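Extracellular ligand-binding receptor (Desulfitobacterium hafniense, PDB 4Q6B) probably serves as the extracellular substrate-binding protein of an ABC transporter for amino acids, and binds leucine between its two lobes. Local coordinates at residues A[11-22]-A[74-83]; A[87-95]-A[111-119]. All blocks are in the same frame, centred on the assembly; numbering follows the deposited sequence.

Interaction 1 (A[11-22]-A[74-83]). With LEU (leucine), chain B.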
loop_
_atom_site.group_PDB
_atom_site.type_symbol
_atom_site.label_atom_id
_atom_site.label_comp_id
_atom_site.label_asym_id
_atom_site.label_seq_id
_atom_site.Cartn_x
_atom_site.Cartn_y
_atom_site.Cartn_z
ATOM N N ILE A 11 -10.487 25.530 2.141
ATOM C CA ILE A 11 -9.172 25.046 1.723
ATOM C C ILE A 11 -9.191 23.695 1.037
ATOM O O ILE A 11 -10.101 22.897 1.233
ATOM C CB ILE A 11 -8.103 25.056 2.857
ATOM C CG1 ILE A 11 -8.340 23.959 3.870
ATOM C CG2 ILE A 11 -8.012 26.447 3.529
ATOM C CD1 ILE A 11 -7.171 23.860 4.835
ATOM N N PHE A 12 -8.153 23.449 0.233
ATOM C CA PHE A 12 -8.166 22.324 -0.678
ATOM C C PHE A 12 -6.979 21.380 -0.524
ATOM O O PHE A 12 -5.811 21.803 -0.375
ATOM C CB PHE A 12 -8.161 22.908 -2.098
ATOM C CG PHE A 12 -9.339 23.776 -2.399
ATOM C CD1 PHE A 12 -10.530 23.207 -2.808
ATOM C CD2 PHE A 12 -9.262 25.160 -2.261
ATOM C CE1 PHE A 12 -11.618 24.002 -3.070
ATOM C CE2 PHE A 12 -10.366 25.949 -2.517
ATOM C CZ PHE A 12 -11.541 25.361 -2.936
ATOM N N ILE A 13 -7.285 20.089 -0.593
ATOM C CA ILE A 13 -6.255 19.049 -0.757
ATOM C C ILE A 13 -6.460 18.427 -2.128
ATOM O O ILE A 13 -7.601 18.086 -2.467
ATOM C CB ILE A 13 -6.391 17.971 0.338
ATOM C CG1 ILE A 13 -6.031 18.591 1.686
ATOM C CG2 ILE A 13 -5.473 16.768 0.052
ATOM C CD1 ILE A 13 -6.208 17.581 2.859
ATOM N N GLY A 14 -5.387 18.343 -2.915
ATOM C CA GLY A 14 -5.431 17.605 -4.202
ATOM C C GLY A 14 -5.368 16.090 -4.013
ATOM O O GLY A 14 -4.742 15.569 -3.075
ATOM N N VAL A 15 -6.028 15.342 -4.903
ATOM C CA VAL A 15 -5.943 13.876 -4.846
ATOM C C VAL A 15 -5.737 13.414 -6.289
ATOM O O VAL A 15 -6.493 13.806 -7.177
ATOM C CB VAL A 15 -7.225 13.199 -4.290
ATOM C CG1 VAL A 15 -6.998 11.688 -4.185
ATOM C CG2 VAL A 15 -7.643 13.851 -2.892
ATOM N N ALA A 16 -4.746 12.544 -6.498
ATOM C CA ALA A 16 -4.456 11.971 -7.821
ATOM C C ALA A 16 -4.580 10.449 -7.689
ATOM O O ALA A 16 -3.861 9.831 -6.868
ATOM C CB ALA A 16 -3.041 12.355 -8.243
ATOM N N TRP A 17 -5.485 9.830 -8.475
ATOM C CA TRP A 17 -5.792 8.404 -8.327
ATOM C C TRP A 17 -6.432 7.907 -9.585
ATOM O O TRP A 17 -6.977 8.711 -10.323
ATOM C CB TRP A 17 -6.815 8.206 -7.171
ATOM C CG TRP A 17 -6.909 6.820 -6.606
ATOM C CD1 TRP A 17 -7.923 5.943 -6.784
ATOM C CD2 TRP A 17 -5.979 6.202 -5.700
ATOM N NE1 TRP A 17 -7.680 4.763 -6.054
ATOM C CE2 TRP A 17 -6.494 4.918 -5.381
ATOM C CE3 TRP A 17 -4.768 6.630 -5.111
ATOM C CZ2 TRP A 17 -5.834 4.040 -4.491
ATOM C CZ3 TRP A 17 -4.114 5.764 -4.235
ATOM C CH2 TRP A 17 -4.648 4.490 -3.944
ATOM N N PRO A 18 -6.348 6.597 -9.868
ATOM C CA PRO A 18 -7.048 6.121 -11.058
ATOM C C PRO A 18 -8.519 5.871 -10.697
ATOM O O PRO A 18 -8.989 4.720 -10.670
ATOM C CB PRO A 18 -6.332 4.813 -11.412
ATOM C CG PRO A 18 -5.078 4.809 -10.579
ATOM C CD PRO A 18 -5.385 5.594 -9.362
ATOM N N PHE A 19 -9.255 6.960 -10.461
ATOM C CA PHE A 19 -10.607 6.883 -9.917
ATOM C C PHE A 19 -11.558 6.062 -10.778
ATOM O O PHE A 19 -12.302 5.190 -10.269
ATOM C CB PHE A 19 -11.213 8.285 -9.717
ATOM C CG PHE A 19 -10.627 9.049 -8.556
ATOM C CD1 PHE A 19 -10.945 8.680 -7.239
ATOM C CD2 PHE A 19 -9.786 10.139 -8.772
ATOM C CE1 PHE A 19 -10.424 9.382 -6.162
ATOM C CE2 PHE A 19 -9.258 10.848 -7.704
ATOM C CZ PHE A 19 -9.564 10.466 -6.384
ATOM N N ALA A 20 -11.568 6.329 -12.074
ATOM C CA ALA A 20 -12.535 5.658 -12.924
ATOM C C ALA A 20 -12.282 4.169 -13.152
ATOM O O ALA A 20 -13.228 3.396 -13.381
ATOM C CB ALA A 20 -12.655 6.407 -14.296
ATOM N N SER A 21 -11.026 3.749 -13.153
ATOM C CA SER A 21 -10.727 2.373 -13.487
ATOM C C SER A 21 -10.764 1.425 -12.284
ATOM O O SER A 21 -10.741 0.200 -12.461
ATOM C CB SER A 21 -9.395 2.287 -14.238
ATOM O OG SER A 21 -8.385 2.931 -13.509
ATOM N N LEU A 22 -10.841 1.969 -11.075
ATOM C CA LEU A 22 -10.836 1.101 -9.888
ATOM C C LEU A 22 -12.090 1.212 -9.039
ATOM O O LEU A 22 -12.489 2.324 -8.640
ATOM C CB LEU A 22 -9.642 1.453 -9.004
ATOM C CG LEU A 22 -8.288 1.245 -9.650
ATOM C CD1 LEU A 22 -7.270 1.954 -8.853
ATOM C CD2 LEU A 22 -7.946 -0.218 -9.776
ATOM N N GLY A 74 -3.563 27.330 -4.353
ATOM C CA GLY A 74 -4.639 26.872 -3.508
ATOM C C GLY A 74 -4.577 25.434 -3.006
ATOM O O GLY A 74 -5.367 25.041 -2.150
ATOM N N ILE A 75 -3.632 24.639 -3.518
ATOM C CA ILE A 75 -3.491 23.255 -3.081
ATOM C C ILE A 75 -2.530 23.171 -1.877
ATOM O O ILE A 75 -1.354 23.574 -2.007
ATOM C CB ILE A 75 -2.967 22.399 -4.255
ATOM C CG1 ILE A 75 -3.954 22.463 -5.448
ATOM C CG2 ILE A 75 -2.751 20.960 -3.851
ATOM C CD1 ILE A 75 -5.277 21.698 -5.193
ATOM N N GLN A 76 -3.033 22.654 -0.737
ATOM C CA GLN A 76 -2.255 22.678 0.520
ATOM C C GLN A 76 -1.366 21.468 0.648
ATOM O O GLN A 76 -0.345 21.519 1.351
ATOM C CB GLN A 76 -3.186 22.724 1.745
ATOM C CG GLN A 76 -4.196 23.914 1.735
ATOM C CD GLN A 76 -3.589 25.317 1.917
ATOM O OE1 GLN A 76 -2.422 25.470 2.307
ATOM N NE2 GLN A 76 -4.394 26.354 1.651
ATOM N N ALA A 77 -1.762 20.393 -0.021
ATOM C CA ALA A 77 -1.086 19.085 0.006
ATOM C C ALA A 77 -1.754 18.214 -1.060
ATOM O O ALA A 77 -2.855 18.525 -1.548
ATOM C CB ALA A 77 -1.222 18.424 1.383
ATOM N N VAL A 78 -1.082 17.124 -1.432
ATOM C CA VAL A 78 -1.620 16.124 -2.362
ATOM C C VAL A 78 -1.563 14.716 -1.788
ATOM O O VAL A 78 -0.549 14.296 -1.201
ATOM C CB VAL A 78 -0.826 16.177 -3.719
ATOM C CG1 VAL A 78 -1.253 15.052 -4.737
ATOM C CG2 VAL A 78 -0.998 17.543 -4.310
ATOM N N ILE A 79 -2.667 13.985 -1.988
ATOM C CA ILE A 79 -2.782 12.557 -1.647
ATOM C C ILE A 79 -2.648 11.812 -2.966
ATOM O O ILE A 79 -3.403 12.063 -3.899
ATOM C CB ILE A 79 -4.159 12.217 -1.013
ATOM C CG1 ILE A 79 -4.213 12.868 0.369
ATOM C CG2 ILE A 79 -4.272 10.698 -0.771
ATOM C CD1 ILE A 79 -5.562 12.754 1.030
ATOM N N GLY A 80 -1.648 10.946 -3.059
ATOM C CA GLY A 80 -1.433 10.152 -4.262
ATOM C C GLY A 80 0.063 9.841 -4.383
ATOM O O GLY A 80 0.791 10.135 -3.444
ATOM N N HIS A 81 0.503 9.205 -5.488
ATOM C CA HIS A 81 -0.383 8.562 -6.471
ATOM C C HIS A 81 -0.514 7.081 -6.040
ATOM O O HIS A 81 -0.055 6.704 -4.941
ATOM C CB HIS A 81 0.210 8.682 -7.889
ATOM C CG HIS A 81 0.297 10.099 -8.387
ATOM N ND1 HIS A 81 -0.249 10.487 -9.600
ATOM C CD2 HIS A 81 0.835 11.222 -7.844
ATOM C CE1 HIS A 81 -0.052 11.780 -9.780
ATOM N NE2 HIS A 81 0.607 12.252 -8.732
ATOM N N ARG A 82 -1.122 6.237 -6.867
ATOM C CA ARG A 82 -1.337 4.833 -6.453
ATOM C C ARG A 82 -0.128 4.005 -6.847
ATOM O O ARG A 82 0.509 3.343 -5.996
ATOM C CB ARG A 82 -2.554 4.250 -7.164
ATOM C CG ARG A 82 -2.920 2.837 -6.678
ATOM C CD ARG A 82 -4.195 2.350 -7.405
ATOM N NE ARG A 82 -4.675 1.026 -6.989
ATOM C CZ ARG A 82 -4.404 -0.105 -7.628
ATOM N NH1 ARG A 82 -4.896 -1.254 -7.174
ATOM N NH2 ARG A 82 -3.638 -0.082 -8.713
ATOM N N ASN A 83 0.250 4.084 -8.112
ATOM C CA ASN A 83 1.288 3.184 -8.617
ATOM C C ASN A 83 2.652 3.775 -8.324
ATOM O O ASN A 83 2.871 4.969 -8.577
ATOM C CB ASN A 83 1.179 3.030 -10.156
ATOM C CG ASN A 83 -0.162 2.461 -10.579
ATOM O OD1 ASN A 83 -1.132 3.209 -10.700
ATOM N ND2 ASN A 83 -0.238 1.137 -10.759
HETATM N N LEU B . 1.642 -1.151 -4.222
HETATM C CA LEU B . 1.491 -0.904 -5.661
HETATM C C LEU B . 2.591 0.015 -6.166
HETATM O O LEU B . 2.696 0.276 -7.358
HETATM C CB LEU B . 0.119 -0.285 -5.928
HETATM C CG LEU B . -0.861 -1.412 -5.585
HETATM C CD1 LEU B . -1.960 -0.916 -4.692
HETATM C CD2 LEU B . -1.421 -2.135 -6.802
HETATM O OXT LEU B . 3.412 0.469 -5.356
HETATM O O HOH W 1 -6.506 26.025 -0.020
HETATM O O HOH W 2 -2.810 7.721 -8.353
#
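The guanidinium of R82 lies between two leucines: CD1 of L22 sits over one face, 3.3 Å from R82 NE, and the methyls of the bound leucine ligand lie over the opposite face, its CD2 3.6 Å from R82 NH2. At the guanidinium edge stands W17 CZ2, the two planes being almost perpendicular (89°). The indole meets R82 again with its own face, where R82 CB makes a CH-pi contact 3.8 Å from the centroid of the six-membered ring and P18 CD lies toward the rim; W17 NE1 is bonded to D24. Because the arginine chain is extended from CG to NE, its methylenes run across the indole before the charged end reaches the ligand. With R82 cut back to an alanine, the ligand's methyls and L22 CD1 would probably lose the flat group between them, and the W17 face part of its cover. Further back, A16 CB rests over the H81 ring, 3.6 Å from its centroid; that imidazole is held by D55 and Y94, and alanine's single methyl suits so close an approach to the ring face.

Behind the pocket the backbones pair as parallel strands. G14 and A16 each donate, G14 N to A77 O at 2.9 Å and A16 N to I79 O at 3.0 Å, while I79 N returns a bond to G14 O at 2.8 Å. G14 suits its place because a side chain would press on V78. G80, ahead of a cis peptide, has no CB to collide with A16 O. I13 CG2 meets I79 CG1, while V15 packs on helix 26-39 and I79 on helix 284-301. This is the parallel sheet of a periplasmic-binding-protein lobe; loops after its C-terminal strand ends, with R82 and N83 here, supply part of the leucine pocket.

Interaction 2 (A[87-95]-A[111-119])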
loop_
_atom_site.group_PDB
_atom_site.type_symbol
_atom_site.label_atom_id
_atom_site.label_comp_id
_atom_site.label_asym_id
_atom_site.label_seq_id
_atom_site.Cartn_x
_atom_site.Cartn_y
_atom_site.Cartn_z
ATOM N N SER A 87 4.202 7.552 -8.758
ATOM C CA SER A 87 4.550 8.362 -7.586
ATOM C C SER A 87 6.034 8.749 -7.543
ATOM O O SER A 87 6.379 9.873 -7.143
ATOM C CB SER A 87 4.191 7.616 -6.287
ATOM O OG SER A 87 2.795 7.526 -6.117
ATOM N N ILE A 88 6.925 7.831 -7.893
ATOM C CA ILE A 88 8.350 8.148 -7.796
ATOM C C ILE A 88 8.756 9.364 -8.676
ATOM O O ILE A 88 9.311 10.347 -8.166
ATOM C CB ILE A 88 9.205 6.885 -8.072
ATOM C CG1 ILE A 88 8.967 5.862 -6.937
ATOM C CG2 ILE A 88 10.678 7.229 -8.258
ATOM C CD1 ILE A 88 9.536 4.479 -7.346
ATOM N N PRO A 89 8.431 9.343 -9.970
ATOM C CA PRO A 89 8.800 10.580 -10.697
ATOM C C PRO A 89 7.912 11.786 -10.350
ATOM O O PRO A 89 8.427 12.930 -10.324
ATOM C CB PRO A 89 8.636 10.199 -12.175
ATOM C CG PRO A 89 7.804 8.989 -12.182
ATOM C CD PRO A 89 8.008 8.251 -10.873
ATOM N N ALA A 90 6.619 11.563 -10.085
ATOM C CA ALA A 90 5.758 12.705 -9.736
ATOM C C ALA A 90 6.246 13.383 -8.444
ATOM O O ALA A 90 6.188 14.594 -8.327
ATOM C CB ALA A 90 4.289 12.276 -9.550
ATOM N N ALA A 91 6.736 12.585 -7.494
ATOM C CA ALA A 91 7.313 13.121 -6.251
ATOM C C ALA A 91 8.429 14.125 -6.505
ATOM O O ALA A 91 8.655 15.018 -5.641
ATOM C CB ALA A 91 7.881 11.969 -5.404
ATOM N N SER A 92 9.134 14.035 -7.639
ATOM C CA SER A 92 10.208 15.010 -7.899
ATOM C C SER A 92 9.593 16.398 -8.107
ATOM O O SER A 92 10.145 17.405 -7.668
ATOM C CB SER A 92 11.038 14.600 -9.124
ATOM O OG SER A 92 12.057 15.608 -9.380
ATOM N N ILE A 93 8.477 16.444 -8.831
ATOM C CA ILE A 93 7.757 17.681 -9.078
ATOM C C ILE A 93 7.200 18.229 -7.766
ATOM O O ILE A 93 7.312 19.421 -7.479
ATOM C CB ILE A 93 6.602 17.450 -10.095
ATOM C CG1 ILE A 93 7.180 17.074 -11.472
ATOM C CG2 ILE A 93 5.683 18.715 -10.201
ATOM C CD1 ILE A 93 6.088 16.690 -12.487
ATOM N N TYR A 94 6.555 17.386 -6.956
ATOM C CA TYR A 94 6.026 17.872 -5.686
ATOM C C TYR A 94 7.145 18.331 -4.771
ATOM O O TYR A 94 7.040 19.400 -4.171
ATOM C CB TYR A 94 5.243 16.746 -5.036
ATOM C CG TYR A 94 4.006 16.316 -5.815
ATOM C CD1 TYR A 94 2.968 17.222 -6.105
ATOM C CD2 TYR A 94 3.856 14.992 -6.224
ATOM C CE1 TYR A 94 1.839 16.827 -6.819
ATOM C CE2 TYR A 94 2.705 14.568 -6.868
ATOM C CZ TYR A 94 1.702 15.492 -7.171
ATOM O OH TYR A 94 0.594 15.047 -7.856
ATOM N N ASP A 95 8.247 17.572 -4.710
ATOM C CA ASP A 95 9.329 17.934 -3.795
ATOM C C ASP A 95 9.978 19.269 -4.182
ATOM O O ASP A 95 10.260 20.130 -3.323
ATOM C CB ASP A 95 10.372 16.817 -3.742
ATOM C CG ASP A 95 11.359 16.995 -2.591
ATOM O OD1 ASP A 95 10.953 16.938 -1.427
ATOM O OD2 ASP A 95 12.543 17.192 -2.866
ATOM N N LEU A 111 10.819 4.967 -3.417
ATOM C CA LEU A 111 10.117 6.237 -3.260
ATOM C C LEU A 111 10.865 7.127 -2.280
ATOM O O LEU A 111 10.943 8.359 -2.462
ATOM C CB LEU A 111 8.666 5.995 -2.829
ATOM C CG LEU A 111 7.870 7.286 -2.612
ATOM C CD1 LEU A 111 7.730 8.019 -3.930
ATOM C CD2 LEU A 111 6.486 6.937 -1.999
ATOM N N THR A 112 11.463 6.513 -1.249
ATOM C CA THR A 112 12.069 7.327 -0.180
ATOM C C THR A 112 13.588 7.281 -0.241
ATOM O O THR A 112 14.281 7.612 0.731
ATOM C CB THR A 112 11.554 6.873 1.213
ATOM O OG1 THR A 112 11.706 5.459 1.329
ATOM C CG2 THR A 112 10.085 7.191 1.349
ATOM N N ASP A 113 14.096 6.921 -1.424
ATOM C CA ASP A 113 15.523 6.790 -1.653
ATOM C C ASP A 113 16.033 7.860 -2.600
ATOM O O ASP A 113 17.037 7.659 -3.278
ATOM C CB ASP A 113 15.847 5.405 -2.273
ATOM C CG ASP A 113 15.830 4.282 -1.259
ATOM O OD1 ASP A 113 15.716 4.535 -0.027
ATOM O OD2 ASP A 113 15.935 3.119 -1.709
ATOM N N HIS A 114 15.359 9.012 -2.680
ATOM C CA HIS A 114 15.817 10.068 -3.597
ATOM C C HIS A 114 16.130 11.388 -2.875
ATOM O O HIS A 114 16.283 12.427 -3.522
ATOM C CB HIS A 114 14.710 10.358 -4.627
ATOM C CG HIS A 114 14.568 9.289 -5.662
ATOM N ND1 HIS A 114 15.352 9.244 -6.789
ATOM C CD2 HIS A 114 13.743 8.217 -5.734
ATOM C CE1 HIS A 114 15.030 8.187 -7.513
ATOM N NE2 HIS A 114 14.057 7.545 -6.899
ATOM N N GLY A 115 16.177 11.342 -1.529
ATOM C CA GLY A 115 16.460 12.553 -0.764
ATOM C C GLY A 115 15.314 13.553 -0.725
ATOM O O GLY A 115 15.526 14.710 -0.317
ATOM N N TYR A 116 14.094 13.139 -1.093
ATOM C CA TYR A 116 12.999 14.099 -1.043
ATOM C C TYR A 116 12.660 14.420 0.409
ATOM O O TYR A 116 12.796 13.553 1.305
ATOM C CB TYR A 116 11.743 13.462 -1.619
ATOM C CG TYR A 116 11.778 12.987 -3.044
ATOM C CD1 TYR A 116 12.481 13.675 -4.013
ATOM C CD2 TYR A 116 11.061 11.848 -3.415
ATOM C CE1 TYR A 116 12.467 13.227 -5.391
ATOM C CE2 TYR A 116 11.058 11.392 -4.725
ATOM C CZ TYR A 116 11.733 12.087 -5.703
ATOM O OH TYR A 116 11.652 11.592 -7.021
ATOM N N ILE A 117 12.136 15.629 0.631
ATOM C CA ILE A 117 11.772 16.096 1.963
ATOM C C ILE A 117 10.250 16.224 2.124
ATOM O O ILE A 117 9.761 16.290 3.257
ATOM C CB ILE A 117 12.325 17.512 2.177
ATOM C CG1 ILE A 117 13.835 17.514 2.250
ATOM C CG2 ILE A 117 11.811 18.102 3.461
ATOM C CD1 ILE A 117 14.345 18.968 2.244
ATOM N N HIS A 118 9.499 16.341 1.020
ATOM C CA HIS A 118 8.066 16.638 1.103
ATOM C C HIS A 118 7.192 15.435 0.770
ATOM O O HIS A 118 5.994 15.538 0.481
ATOM C CB HIS A 118 7.745 17.799 0.155
ATOM C CG HIS A 118 8.466 19.056 0.514
ATOM N ND1 HIS A 118 8.044 19.878 1.535
ATOM C CD2 HIS A 118 9.605 19.611 0.024
ATOM C CE1 HIS A 118 8.885 20.888 1.660
ATOM N NE2 HIS A 118 9.837 20.759 0.752
ATOM N N VAL A 119 7.829 14.291 0.746
ATOM C CA VAL A 119 7.196 13.109 0.120
ATOM C C VAL A 119 7.036 12.012 1.169
ATOM O O VAL A 119 7.987 11.648 1.862
ATOM C CB VAL A 119 8.088 12.613 -1.042
ATOM C CG1 VAL A 119 7.592 11.306 -1.624
ATOM C CG2 VAL A 119 8.191 13.676 -2.146
#
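Helix 84-97 is held here against the connection that leads from strand 101-103 to strand 119-121 in the parallel-sheet lobe. Y116 lays its ring along the helix: CE2 approaches A91 CB at 3.3 Å, a closeness that suits alanine, while H114 CB covers the opposite face of the ring from A91 O. At the far end of the ring, Y116 OH donates to I88 O at 2.9 Å, tilted 29° from the carbonyl plane. P89, with no N-H to give, kinks the helix here; S92 N turns to P89 O, and Y116 OH supplies the donor for I88 O. D95 grips the loop with one oxygen: OD1 accepts from I117 N at 2.7 Å, on the syn side but 34° out of the carboxylate plane, and from H118 N at 2.9 Å, nearly along the C-O axis. The D95 side chain swings its CG opposite the backbone N (chi1 -168°), which carries the carboxylate out to these two successive amides. Apolar branches close the other end, I88 CG1 lying 3.9 Å from L111 CD1. V119 CG2 packs on A91 CB where the chain enters strand 119-121, at the edge of the sheet. Beyond the contact, S87, Y94 and V119 all touch M101 of strand 101-103, and Y94 also packs on helix 59-70.

Both interactions belong to the same lobe and follow one another along the chain: strand 75-79 of interaction 1 leads into helix 84-97 of interaction 2. Interaction 1 is the buried one, a ladder of backbone bonds flanked by aliphatic side chains, ending at the pocket in arginine, indole and imidazole groups packed by faces and edges. Interaction 2 is only partly buried and joins a helix to an irregular loop, so side-chain groups rather than paired strands supply its hydrogen bonds. They meet at H81, whose backbone N probably bonds to S87 OG and whose NE2 probably bonds to Y94 OH; A90 CB packs against the same imidazole, fixing the helix against the sheet beside the pocket.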